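PDB 2OCD: L-asparaginase I from Vibrio cholerae, which probably catalyses the hydrolysis of L-asparagine to L-aspartate and ammonium, working as a homotetramer. Local coordinates for residues L101-E106 / L307-Y312; G109-V114 / P143-T148; R157-R162 / R332-L337; Q211-I216 / A237-T242. One frame throughout, in Å; residues are numbered along the deposited sequence.

Contact 1: residues L101-E106 / L307-Y312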
loop_
_atom_site.group_PDB
_atom_site.type_symbol
_atom_site.label_atom_id
_atom_site.label_comp_id
_atom_site.label_asym_id
_atom_site.label_seq_id
_atom_site.Cartn_x
_atom_site.Cartn_y
_atom_site.Cartn_z
ATOM N N LEU B 101 19.240 -17.611 17.945
ATOM C CA LEU B 101 18.484 -18.572 18.715
ATOM C C LEU B 101 17.786 -19.600 17.835
ATOM O O LEU B 101 17.569 -20.734 18.299
ATOM C CB LEU B 101 17.436 -17.895 19.608
ATOM C CG LEU B 101 18.017 -16.952 20.692
ATOM C CD1 LEU B 101 16.941 -16.090 21.339
ATOM C CD2 LEU B 101 18.852 -17.739 21.768
ATOM N N SER B 102 17.382 -19.222 16.609
ATOM C CA SER B 102 16.708 -20.171 15.738
ATOM C C SER B 102 17.630 -21.354 15.486
ATOM O O SER B 102 17.174 -22.500 15.571
ATOM C CB SER B 102 16.238 -19.562 14.433
ATOM O OG SER B 102 17.287 -19.391 13.518
ATOM N N PHE B 103 18.918 -21.096 15.248
ATOM C CA PHE B 103 19.870 -22.205 15.020
ATOM C C PHE B 103 20.300 -22.937 16.296
ATOM O O PHE B 103 20.427 -24.176 16.282
ATOM C CB PHE B 103 21.065 -21.747 14.210
ATOM C CG PHE B 103 20.657 -21.233 12.912
ATOM C CD1 PHE B 103 20.198 -22.111 11.946
ATOM C CD2 PHE B 103 20.589 -19.859 12.681
ATOM C CE1 PHE B 103 19.768 -21.673 10.749
ATOM C CE2 PHE B 103 20.149 -19.389 11.470
ATOM C CZ PHE B 103 19.713 -20.304 10.487
HETATM N N MSE B 104 20.467 -22.183 17.385
HETATM C CA MSE B 104 20.852 -22.755 18.646
HETATM C C MSE B 104 19.874 -23.754 19.199
HETATM O O MSE B 104 20.291 -24.691 19.879
HETATM C CB MSE B 104 21.051 -21.655 19.677
HETATM C CG MSE B 104 22.323 -20.871 19.413
HETATM SE SE MSE B 104 22.584 -19.342 20.573
HETATM C CE MSE B 104 23.124 -20.348 22.151
ATOM N N PHE B 105 18.583 -23.535 18.958
ATOM C CA PHE B 105 17.565 -24.435 19.457
ATOM C C PHE B 105 17.334 -25.510 18.431
ATOM O O PHE B 105 17.139 -25.244 17.266
ATOM C CB PHE B 105 16.225 -23.751 19.726
ATOM C CG PHE B 105 16.254 -22.716 20.812
ATOM C CD1 PHE B 105 16.988 -22.896 21.967
ATOM C CD2 PHE B 105 15.474 -21.585 20.706
ATOM C CE1 PHE B 105 16.991 -21.940 22.944
ATOM C CE2 PHE B 105 15.470 -20.647 21.693
ATOM C CZ PHE B 105 16.233 -20.819 22.803
ATOM N N GLU B 106 17.279 -26.732 18.915
ATOM C CA GLU B 106 17.137 -27.892 18.094
ATOM C C GLU B 106 15.916 -28.683 18.596
ATOM O O GLU B 106 15.814 -28.994 19.781
ATOM C CB GLU B 106 18.451 -28.655 18.172
ATOM C CG GLU B 106 18.374 -30.130 18.004
ATOM C CD GLU B 106 19.669 -30.666 17.384
ATOM O OE1 GLU B 106 19.887 -30.364 16.174
ATOM O OE2 GLU B 106 20.453 -31.360 18.091
ATOM N N LEU B 307 24.940 -14.612 9.486
ATOM C CA LEU B 307 25.937 -14.447 10.525
ATOM C C LEU B 307 25.615 -15.417 11.607
ATOM O O LEU B 307 26.533 -16.074 12.164
ATOM C CB LEU B 307 25.956 -13.007 11.025
ATOM C CG LEU B 307 27.053 -12.348 10.183
ATOM C CD1 LEU B 307 26.765 -10.890 9.716
ATOM C CD2 LEU B 307 28.369 -12.507 10.955
ATOM N N ALA B 308 24.308 -15.562 11.841
ATOM C CA ALA B 308 23.822 -16.504 12.811
ATOM C C ALA B 308 24.201 -17.945 12.519
ATOM O O ALA B 308 24.576 -18.668 13.455
ATOM C CB ALA B 308 22.368 -16.406 12.889
ATOM N N LYS B 309 24.029 -18.362 11.247
ATOM C CA LYS B 309 24.028 -19.774 10.855
ATOM C C LYS B 309 25.477 -20.182 10.842
ATOM O O LYS B 309 25.836 -21.277 11.313
ATOM C CB LYS B 309 23.344 -19.982 9.496
ATOM C CG LYS B 309 23.075 -21.463 9.065
ATOM C CD LYS B 309 22.408 -21.554 7.688
ATOM C CE LYS B 309 22.059 -22.964 7.196
ATOM N NZ LYS B 309 21.435 -22.962 5.767
ATOM N N LEU B 310 26.322 -19.280 10.340
ATOM C CA LEU B 310 27.770 -19.483 10.402
ATOM C C LEU B 310 28.271 -19.629 11.861
ATOM O O LEU B 310 29.138 -20.484 12.144
ATOM C CB LEU B 310 28.521 -18.362 9.661
ATOM C CG LEU B 310 28.684 -18.464 8.119
ATOM C CD1 LEU B 310 29.049 -17.122 7.488
ATOM C CD2 LEU B 310 29.696 -19.543 7.642
ATOM N N HIS B 311 27.716 -18.847 12.795
ATOM C CA HIS B 311 28.176 -18.896 14.181
ATOM C C HIS B 311 27.717 -20.208 14.837
ATOM O O HIS B 311 28.372 -20.773 15.721
ATOM C CB HIS B 311 27.610 -17.746 15.011
ATOM C CG HIS B 311 28.430 -16.474 15.025
ATOM N ND1 HIS B 311 28.345 -15.515 14.034
ATOM C CD2 HIS B 311 29.236 -15.944 15.988
ATOM C CE1 HIS B 311 29.124 -14.488 14.353
ATOM N NE2 HIS B 311 29.678 -14.724 15.529
ATOM N N TYR B 312 26.535 -20.647 14.452
ATOM C CA TYR B 312 26.025 -21.951 14.875
ATOM C C TYR B 312 26.997 -23.018 14.438
ATOM O O TYR B 312 27.574 -23.668 15.301
ATOM C CB TYR B 312 24.648 -22.221 14.288
ATOM C CG TYR B 312 24.232 -23.651 14.341
ATOM C CD1 TYR B 312 24.139 -24.312 15.536
ATOM C CD2 TYR B 312 23.900 -24.341 13.194
ATOM C CE1 TYR B 312 23.756 -25.647 15.603
ATOM C CE2 TYR B 312 23.510 -25.684 13.250
ATOM C CZ TYR B 312 23.440 -26.326 14.464
ATOM O OH TYR B 312 23.037 -27.656 14.545
#
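The aliphatic stem of K309 lies over one face of the F103 ring. Its CB stands 3.9 Å from the ring centroid, close to the ring normal, in a CH-pi contact, while its CG comes within 3.7 Å of F103 CE1. CG of K309 is anti to the backbone N (chi1 -171°) and the chain beyond is fully extended, so a long residue can spend its methylenes on the ring and still carry NZ past it to a salt bridge with E334 and to the backbone oxygens of Q329 and M327. The other face of F103 is met by S102 OG, a hydroxyl that is itself hydrogen-bonded to S99 and N159.

Apolar contacts complete the join. F103 CB meets Y312 CB at 3.6 Å, and the small methyl of A308 fits beside the ring, 3.9 Å from F103 CD2.

Polar groups add little across this join, which has no hydrogen bond between its segments. F103 O lies above one face of the Y312 ring, near the rim, and the E106 carboxylate turns to K204. The arrangement is a helix-to-helix seam between helix 94-104 of the N-terminal asparaginase region and helix 303-315 of the C-terminal one, as belongs to the two-domain asparaginase fold.

Contact 2: residues G109-V114 / P143-T148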
loop_
_atom_site.group_PDB
_atom_site.type_symbol
_atom_site.label_atom_id
_atom_site.label_comp_id
_atom_site.label_asym_id
_atom_site.label_seq_id
_atom_site.Cartn_x
_atom_site.Cartn_y
_atom_site.Cartn_z
ATOM N N GLY B 109 9.856 -27.454 20.557
ATOM C CA GLY B 109 8.426 -27.825 20.606
ATOM C C GLY B 109 7.571 -26.826 21.387
ATOM O O GLY B 109 6.520 -27.192 21.907
ATOM N N LYS B 110 8.016 -25.564 21.453
ATOM C CA LYS B 110 7.363 -24.511 22.228
ATOM C C LYS B 110 7.648 -23.140 21.603
ATOM O O LYS B 110 8.743 -22.897 21.114
ATOM C CB LYS B 110 7.816 -24.556 23.721
ATOM C CG LYS B 110 7.290 -25.813 24.558
ATOM C CD LYS B 110 7.629 -25.749 26.053
ATOM C CE LYS B 110 7.448 -27.075 26.727
ATOM N NZ LYS B 110 6.833 -26.958 28.080
ATOM N N PRO B 111 6.651 -22.241 21.583
ATOM C CA PRO B 111 6.857 -20.921 20.962
ATOM C C PRO B 111 7.860 -20.099 21.692
ATOM O O PRO B 111 7.832 -20.099 22.915
ATOM C CB PRO B 111 5.505 -20.227 21.102
ATOM C CG PRO B 111 4.558 -21.292 21.307
ATOM C CD PRO B 111 5.286 -22.372 22.085
ATOM N N VAL B 112 8.754 -19.446 20.941
ATOM C CA VAL B 112 9.662 -18.427 21.460
ATOM C C VAL B 112 9.503 -17.204 20.576
ATOM O O VAL B 112 9.785 -17.239 19.400
ATOM C CB VAL B 112 11.124 -18.885 21.476
ATOM C CG1 VAL B 112 11.940 -17.934 22.305
ATOM C CG2 VAL B 112 11.241 -20.266 22.017
ATOM N N ILE B 113 8.980 -16.142 21.188
ATOM C CA ILE B 113 8.650 -14.906 20.544
ATOM C C ILE B 113 9.501 -13.807 21.155
ATOM O O ILE B 113 9.368 -13.481 22.340
ATOM C CB ILE B 113 7.189 -14.544 20.782
ATOM C CG1 ILE B 113 6.245 -15.687 20.410
ATOM C CG2 ILE B 113 6.814 -13.363 19.940
ATOM C CD1 ILE B 113 4.727 -15.236 20.397
ATOM N N VAL B 114 10.365 -13.225 20.339
ATOM C CA VAL B 114 11.161 -12.050 20.705
ATOM C C VAL B 114 10.364 -10.778 20.357
ATOM O O VAL B 114 9.836 -10.648 19.258
ATOM C CB VAL B 114 12.493 -12.043 19.934
ATOM C CG1 VAL B 114 13.360 -10.827 20.311
ATOM C CG2 VAL B 114 13.209 -13.381 20.140
ATOM N N PRO B 143 0.242 -21.162 19.303
ATOM C CA PRO B 143 1.671 -21.443 19.456
ATOM C C PRO B 143 2.302 -21.916 18.169
ATOM O O PRO B 143 1.841 -22.904 17.564
ATOM C CB PRO B 143 1.711 -22.553 20.530
ATOM C CG PRO B 143 0.394 -23.194 20.513
ATOM C CD PRO B 143 -0.594 -22.148 20.024
ATOM N N ILE B 144 3.331 -21.209 17.732
ATOM C CA ILE B 144 4.128 -21.643 16.597
ATOM C C ILE B 144 5.458 -22.044 17.165
ATOM O O ILE B 144 6.097 -21.224 17.774
ATOM C CB ILE B 144 4.392 -20.497 15.610
ATOM C CG1 ILE B 144 3.091 -19.725 15.266
ATOM C CG2 ILE B 144 5.142 -21.024 14.355
ATOM C CD1 ILE B 144 1.985 -20.581 14.954
ATOM N N ASN B 145 5.907 -23.272 16.915
ATOM C CA ASN B 145 7.064 -23.832 17.628
ATOM C C ASN B 145 8.369 -23.494 16.928
ATOM O O ASN B 145 9.096 -24.390 16.494
ATOM C CB ASN B 145 6.962 -25.364 17.817
ATOM C CG ASN B 145 5.719 -25.799 18.603
ATOM O OD1 ASN B 145 5.124 -26.842 18.311
ATOM N ND2 ASN B 145 5.340 -25.020 19.619
ATOM N N GLU B 146 8.636 -22.203 16.824
ATOM C CA GLU B 146 9.833 -21.684 16.225
ATOM C C GLU B 146 10.196 -20.419 16.985
ATOM O O GLU B 146 9.420 -19.917 17.823
ATOM C CB GLU B 146 9.671 -21.274 14.753
ATOM C CG GLU B 146 8.655 -21.950 13.835
ATOM C CD GLU B 146 8.815 -21.454 12.331
ATOM O OE1 GLU B 146 9.818 -20.751 12.039
ATOM O OE2 GLU B 146 7.954 -21.788 11.434
ATOM N N VAL B 147 11.390 -19.916 16.679
ATOM C CA VAL B 147 11.806 -18.587 17.129
ATOM C C VAL B 147 11.195 -17.517 16.213
ATOM O O VAL B 147 11.505 -17.437 15.035
ATOM C CB VAL B 147 13.331 -18.468 17.230
ATOM C CG1 VAL B 147 13.700 -17.110 17.742
ATOM C CG2 VAL B 147 13.854 -19.485 18.220
ATOM N N THR B 148 10.294 -16.718 16.761
ATOM C CA THR B 148 9.599 -15.704 15.967
ATOM C C THR B 148 9.813 -14.300 16.544
ATOM O O THR B 148 10.405 -14.140 17.636
ATOM C CB THR B 148 8.084 -16.039 15.892
ATOM O OG1 THR B 148 7.528 -16.101 17.217
ATOM C CG2 THR B 148 7.860 -17.416 15.143
#
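Two proline rings lie side by side, P111 just before its strand and P143 four residues ahead of the other; the approach of P111 CG to P143 CB, 3.2 Å, is very tight, so its exact value is uncertain. Having no N-H to offer, prolines suit this margin, where pairing between these two segments has not begun. N145 is the centre of an inverse gamma turn, closed by a weak bond from E146 N to I144 O, and its side chain lies along the G109-K110 backbone.

Beyond the turn the strands run parallel. V112 grips both neighbours of V147: its N donates to E146 O at 3.2 Å, and its O accepts from T148 N at 2.7 Å in a nearly straight bond (171°). V114 N then reaches T148 O at 2.9 Å.

The branched residues suit an extended backbone. V112 and V147 share one face of the sheet; on the other, T148 OG1 touches I113 CG1 at 3.5 Å. E146 turns away to a salt bridge with R157. The chemistry implies that backbone bonds hold this beta-alpha-beta unit together here, while I113 packs on helix 127-141 and V112 and V147 meet F105 on the other face.

Contact 3: residues R157-R162 / R332-L337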
loop_
_atom_site.group_PDB
_atom_site.type_symbol
_atom_site.label_atom_id
_atom_site.label_comp_id
_atom_site.label_asym_id
_atom_site.label_seq_id
_atom_site.Cartn_x
_atom_site.Cartn_y
_atom_site.Cartn_z
ATOM N N ARG B 157 9.020 -14.982 11.007
ATOM C CA ARG B 157 10.063 -15.968 11.324
ATOM C C ARG B 157 11.306 -15.224 11.800
ATOM O O ARG B 157 11.747 -14.306 11.150
ATOM C CB ARG B 157 10.371 -16.855 10.123
ATOM C CG ARG B 157 11.414 -17.914 10.409
ATOM C CD ARG B 157 11.439 -19.052 9.353
ATOM N NE ARG B 157 10.247 -19.877 9.464
ATOM C CZ ARG B 157 9.650 -20.515 8.471
ATOM N NH1 ARG B 157 10.122 -20.467 7.255
ATOM N NH2 ARG B 157 8.556 -21.207 8.712
ATOM N N GLY B 158 11.841 -15.605 12.952
ATOM C CA GLY B 158 12.956 -14.915 13.566
ATOM C C GLY B 158 14.120 -14.756 12.649
ATOM O O GLY B 158 14.622 -13.647 12.437
ATOM N N ASN B 159 14.539 -15.860 12.037
ATOM C CA ASN B 159 15.672 -15.822 11.107
ATOM C C ASN B 159 15.327 -15.349 9.698
ATOM O O ASN B 159 16.204 -15.333 8.836
ATOM C CB ASN B 159 16.377 -17.168 11.079
ATOM C CG ASN B 159 15.516 -18.279 10.526
ATOM O OD1 ASN B 159 14.558 -18.043 9.809
ATOM N ND2 ASN B 159 15.871 -19.512 10.872
ATOM N N ARG B 160 14.090 -14.919 9.450
ATOM C CA ARG B 160 13.789 -14.195 8.192
ATOM C C ARG B 160 13.682 -12.655 8.345
ATOM O O ARG B 160 13.352 -11.940 7.365
ATOM C CB ARG B 160 12.505 -14.683 7.571
ATOM C CG ARG B 160 12.531 -16.128 7.265
ATOM C CD ARG B 160 13.383 -16.376 6.069
ATOM N NE ARG B 160 12.877 -17.500 5.292
ATOM C CZ ARG B 160 13.080 -17.638 3.995
ATOM N NH1 ARG B 160 13.793 -16.724 3.334
ATOM N NH2 ARG B 160 12.570 -18.692 3.370
ATOM N N SER B 161 14.038 -12.153 9.531
ATOM C CA SER B 161 13.714 -10.790 9.890
ATOM C C SER B 161 14.855 -9.832 9.823
ATOM O O SER B 161 15.988 -10.201 9.986
ATOM C CB SER B 161 13.095 -10.759 11.305
ATOM O OG SER B 161 11.740 -11.217 11.216
ATOM N N ARG B 162 14.534 -8.583 9.574
ATOM C CA ARG B 162 15.472 -7.540 9.861
ATOM C C ARG B 162 14.836 -6.195 10.110
ATOM O O ARG B 162 13.712 -5.953 9.723
ATOM C CB ARG B 162 16.550 -7.449 8.801
ATOM C CG ARG B 162 16.090 -7.538 7.351
ATOM C CD ARG B 162 17.090 -8.342 6.500
ATOM N NE ARG B 162 17.951 -7.520 5.644
ATOM C CZ ARG B 162 18.957 -6.726 6.035
ATOM N NH1 ARG B 162 19.300 -6.558 7.325
ATOM N NH2 ARG B 162 19.630 -6.067 5.098
ATOM N N ARG B 332 16.228 -24.293 9.445
ATOM C CA ARG B 332 15.150 -23.735 10.263
ATOM C C ARG B 332 14.285 -22.734 9.519
ATOM O O ARG B 332 13.805 -21.742 10.104
ATOM C CB ARG B 332 15.672 -23.063 11.535
ATOM C CG ARG B 332 16.660 -23.864 12.379
ATOM C CD ARG B 332 16.049 -24.848 13.395
ATOM N NE ARG B 332 17.135 -25.308 14.268
ATOM C CZ ARG B 332 18.023 -26.249 13.933
ATOM N NH1 ARG B 332 17.926 -26.884 12.767
ATOM N NH2 ARG B 332 19.021 -26.553 14.756
ATOM N N GLY B 333 14.055 -23.032 8.236
ATOM C CA GLY B 333 13.170 -22.226 7.383
ATOM C C GLY B 333 13.750 -20.854 7.029
ATOM O O GLY B 333 13.017 -19.992 6.560
ATOM N N GLU B 334 15.058 -20.674 7.228
ATOM C CA GLU B 334 15.764 -19.369 7.017
ATOM C C GLU B 334 15.954 -18.967 5.561
ATOM O O GLU B 334 16.394 -17.830 5.259
ATOM C CB GLU B 334 17.167 -19.367 7.667
ATOM C CG GLU B 334 18.179 -20.297 7.016
ATOM C CD GLU B 334 18.145 -21.779 7.523
ATOM O OE1 GLU B 334 17.260 -22.176 8.320
ATOM O OE2 GLU B 334 19.025 -22.581 7.098
HETATM N N MSE B 335 15.662 -19.904 4.667
HETATM C CA MSE B 335 15.899 -19.693 3.270
HETATM C C MSE B 335 15.179 -20.749 2.498
HETATM O O MSE B 335 14.782 -21.750 3.039
HETATM C CB MSE B 335 17.395 -19.788 2.957
HETATM C CG MSE B 335 17.901 -21.184 2.971
HETATM SE SE MSE B 335 19.834 -21.348 2.875
HETATM C CE MSE B 335 19.911 -23.279 2.896
ATOM N N THR B 336 15.086 -20.531 1.205
ATOM C CA THR B 336 14.451 -21.455 0.312
ATOM C C THR B 336 15.399 -21.778 -0.862
ATOM O O THR B 336 16.042 -20.880 -1.427
ATOM C CB THR B 336 13.102 -20.879 -0.133
ATOM O OG1 THR B 336 12.408 -21.838 -0.888
ATOM C CG2 THR B 336 13.276 -19.624 -1.000
ATOM N N LEU B 337 15.506 -23.086 -1.111
ATOM C CA LEU B 337 16.178 -23.796 -2.239
ATOM C C LEU B 337 17.324 -24.739 -1.766
ATOM O O LEU B 337 17.049 -25.840 -1.254
ATOM C CB LEU B 337 16.563 -22.892 -3.426
ATOM C CG LEU B 337 15.433 -22.698 -4.450
ATOM C CD1 LEU B 337 15.350 -23.888 -5.483
ATOM C CD2 LEU B 337 14.047 -22.476 -3.786
ATOM O OXT LEU B 337 18.550 -24.491 -1.823
HETATM O O HOH W 1 16.904 -15.387 6.342
#
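G333 O takes one firm and one weak bond from two arginines. R157 NH1 donates to G333 O at 3.0 Å, the oxygen lying near the edge of the guanidinium, and R160 NE adds the weak, bent bond (128°). R157 turns at chi3 and its NE forms a salt bridge with E146, whereas R160 is bent at chi2 and chi3, which brings its guanidinium flat over the chain: M335 N lies 3.5 Å above its plane, over the centre. With no side chain and a positive phi (71°), G333 can face R157 closely, NH1 lying 3.5 Å from its CA.

N159 closes the other side of the tight part. Its ND2 donates to R332 O at 3.1 Å, with the oxygen in the amide plane but the nitrogen well above the plane of the carbonyl; the same ND2 also bonds S102. N159 CG lies 3.5 Å from E334 CB. E334 folds back so that OE1 accepts from R332 N at 2.6 Å on its syn lone pair, tying the side chain to its own segment's backbone. A water donates to both N159 O and E334 O, joining the backbones.

The contact slackens toward the C terminus. T336 CB comes no nearer than 4.2 Å to R160 NH2, R160 has a long, weak ion pair with D300, and L337 is exposed.

The tail follows helix 320-327 and lies against the loop between strands 154-157 and 162-166. N159 touches helix 94-104 and helix 303-315, and R332 NE bonds F105 O, just beyond the end of helix 94-104.

Contact 4: residues Q211-I216 / A237-T242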
loop_
_atom_site.group_PDB
_atom_site.type_symbol
_atom_site.label_atom_id
_atom_site.label_comp_id
_atom_site.label_asym_id
_atom_site.label_seq_id
_atom_site.Cartn_x
_atom_site.Cartn_y
_atom_site.Cartn_z
ATOM N N GLN B 211 32.925 -15.715 16.360
ATOM C CA GLN B 211 33.703 -16.204 15.250
ATOM C C GLN B 211 34.137 -15.005 14.466
ATOM O O GLN B 211 33.346 -14.080 14.283
ATOM C CB GLN B 211 32.876 -17.102 14.333
ATOM C CG GLN B 211 32.279 -18.320 15.013
ATOM C CD GLN B 211 33.327 -19.360 15.396
ATOM O OE1 GLN B 211 34.396 -19.470 14.741
ATOM N NE2 GLN B 211 33.050 -20.110 16.466
ATOM N N PRO B 212 35.398 -15.018 14.001
ATOM C CA PRO B 212 35.938 -13.941 13.208
ATOM C C PRO B 212 35.410 -14.033 11.775
ATOM O O PRO B 212 36.076 -14.560 10.906
ATOM C CB PRO B 212 37.448 -14.178 13.300
ATOM C CG PRO B 212 37.571 -15.673 13.437
ATOM C CD PRO B 212 36.398 -16.082 14.240
ATOM N N ILE B 213 34.199 -13.521 11.566
ATOM C CA ILE B 213 33.531 -13.565 10.285
ATOM C C ILE B 213 33.743 -12.224 9.624
ATOM O O ILE B 213 33.387 -11.205 10.190
ATOM C CB ILE B 213 32.027 -13.837 10.485
ATOM C CG1 ILE B 213 31.833 -15.219 11.137
ATOM C CG2 ILE B 213 31.253 -13.780 9.156
ATOM C CD1 ILE B 213 30.435 -15.450 11.688
ATOM N N GLY B 214 34.327 -12.227 8.431
ATOM C CA GLY B 214 34.433 -11.013 7.614
ATOM C C GLY B 214 33.183 -10.794 6.794
ATOM O O GLY B 214 32.491 -11.743 6.458
ATOM N N VAL B 215 32.867 -9.539 6.490
ATOM C CA VAL B 215 31.715 -9.210 5.659
ATOM C C VAL B 215 32.070 -8.175 4.587
ATOM O O VAL B 215 32.322 -7.033 4.935
ATOM C CB VAL B 215 30.612 -8.645 6.543
ATOM C CG1 VAL B 215 29.343 -8.359 5.717
ATOM C CG2 VAL B 215 30.339 -9.587 7.681
ATOM N N ILE B 216 32.070 -8.544 3.301
ATOM C CA ILE B 216 32.457 -7.610 2.217
ATOM C C ILE B 216 31.247 -7.195 1.373
ATOM O O ILE B 216 30.459 -8.047 0.932
ATOM C CB ILE B 216 33.461 -8.218 1.198
ATOM C CG1 ILE B 216 34.653 -8.878 1.854
ATOM C CG2 ILE B 216 34.054 -7.159 0.261
ATOM C CD1 ILE B 216 35.464 -9.745 0.833
ATOM N N ALA B 237 35.424 -17.191 8.356
ATOM C CA ALA B 237 34.292 -17.122 7.426
ATOM C C ALA B 237 34.132 -15.705 6.881
ATOM O O ALA B 237 34.693 -14.746 7.421
ATOM C CB ALA B 237 32.983 -17.615 8.061
HETATM N N MSE B 238 33.352 -15.607 5.803
HETATM C CA MSE B 238 33.333 -14.456 4.929
HETATM C C MSE B 238 32.002 -14.386 4.185
HETATM O O MSE B 238 31.680 -15.234 3.344
HETATM C CB MSE B 238 34.485 -14.629 3.938
HETATM C CG MSE B 238 34.422 -13.835 2.609
HETATM SE SE MSE B 238 34.903 -11.993 2.887
HETATM C CE MSE B 238 36.103 -12.188 4.463
ATOM N N ILE B 239 31.231 -13.367 4.482
ATOM C CA ILE B 239 29.993 -13.091 3.758
ATOM C C ILE B 239 30.249 -12.038 2.656
ATOM O O ILE B 239 30.729 -10.953 2.897
ATOM C CB ILE B 239 28.860 -12.620 4.714
ATOM C CG1 ILE B 239 28.605 -13.682 5.780
ATOM C CG2 ILE B 239 27.556 -12.337 3.951
ATOM C CD1 ILE B 239 27.633 -13.197 6.865
ATOM N N LEU B 240 29.874 -12.396 1.441
ATOM C CA LEU B 240 30.090 -11.574 0.280
ATOM C C LEU B 240 28.771 -11.015 -0.156
ATOM O O LEU B 240 27.954 -11.785 -0.580
ATOM C CB LEU B 240 30.607 -12.473 -0.789
ATOM C CG LEU B 240 31.705 -12.004 -1.687
ATOM C CD1 LEU B 240 32.934 -11.639 -0.847
ATOM C CD2 LEU B 240 31.911 -13.224 -2.625
ATOM N N LEU B 241 28.556 -9.696 -0.013
ATOM C CA LEU B 241 27.309 -9.056 -0.410
ATOM C C LEU B 241 27.529 -8.582 -1.860
ATOM O O LEU B 241 28.305 -7.650 -2.137
ATOM C CB LEU B 241 26.924 -7.911 0.550
ATOM C CG LEU B 241 26.981 -8.135 2.085
ATOM C CD1 LEU B 241 27.092 -6.845 2.952
ATOM C CD2 LEU B 241 25.807 -9.000 2.605
ATOM N N THR B 242 26.874 -9.253 -2.796
ATOM C CA THR B 242 27.102 -9.002 -4.218
ATOM C C THR B 242 25.884 -8.311 -4.837
ATOM O O THR B 242 24.871 -8.114 -4.145
ATOM C CB THR B 242 27.402 -10.302 -4.964
ATOM O OG1 THR B 242 26.273 -11.165 -4.877
ATOM C CG2 THR B 242 28.672 -11.027 -4.389
#
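M238, present as selenomethionine, curls over the hollow at G214: with bends at chi2 (77°) and chi3, its CE is laid 3.8 Å from G214 CA, where the glycine has no side chain to block it. Its selenium abuts the end of I216, and the SE to CD1 separation of 3.1 Å is short enough to be doubtful in detail. L240 runs alongside I216, its CD1 3.6 Å from I216 CD1, so the isoleucine tip rests against both M238 and L240. This group faces helix 224-231, with I216 touching I227 and T230.

On the opposite face the relief is gentler. The small methyl of A237 is a low bump, 4.1 Å from I213 CG1, and I213 CG2 leans on I239 CG1. V215 CG1 crosses L241 CD1 at 3.9 Å, and both residues also pack on T217 of the second subunit.

Beneath the side chains run four backbone bonds, G214 N to A237 O, I239 N to G214 O, I216 N to I239 O and L241 N to I216 O. The beta-branched and leucine side chains suit buried, extended strands. Parallel strands 213-217 and 237-242, joined through helix 224-231, form a beta-alpha-beta unit of the C-terminal domain's parallel sheet, 213-217 being its outermost strand within this chain.

Contact 1 is the hub. Its F105 CD2 packs 3.6 Å from V147 CG2 of contact 2, and on its other flank L307 CG lies 3.5 Å from I239 CD1 of contact 4, so the paired helices bridge the two sheets. Contact 3 ties in beside it through the K309 NZ to E334 OE2 salt bridge (2.8 Å), and reaches contact 2 by V147 O to G158 N. Contacts 2 and 4 do not touch; their centres are 29 Å apart, on opposite sides of the chain's centre. Contact 2 alone comes near the predicted substrate site: the V114 side chain is about 8 Å from that of T91 and about 9 Å from that of S60.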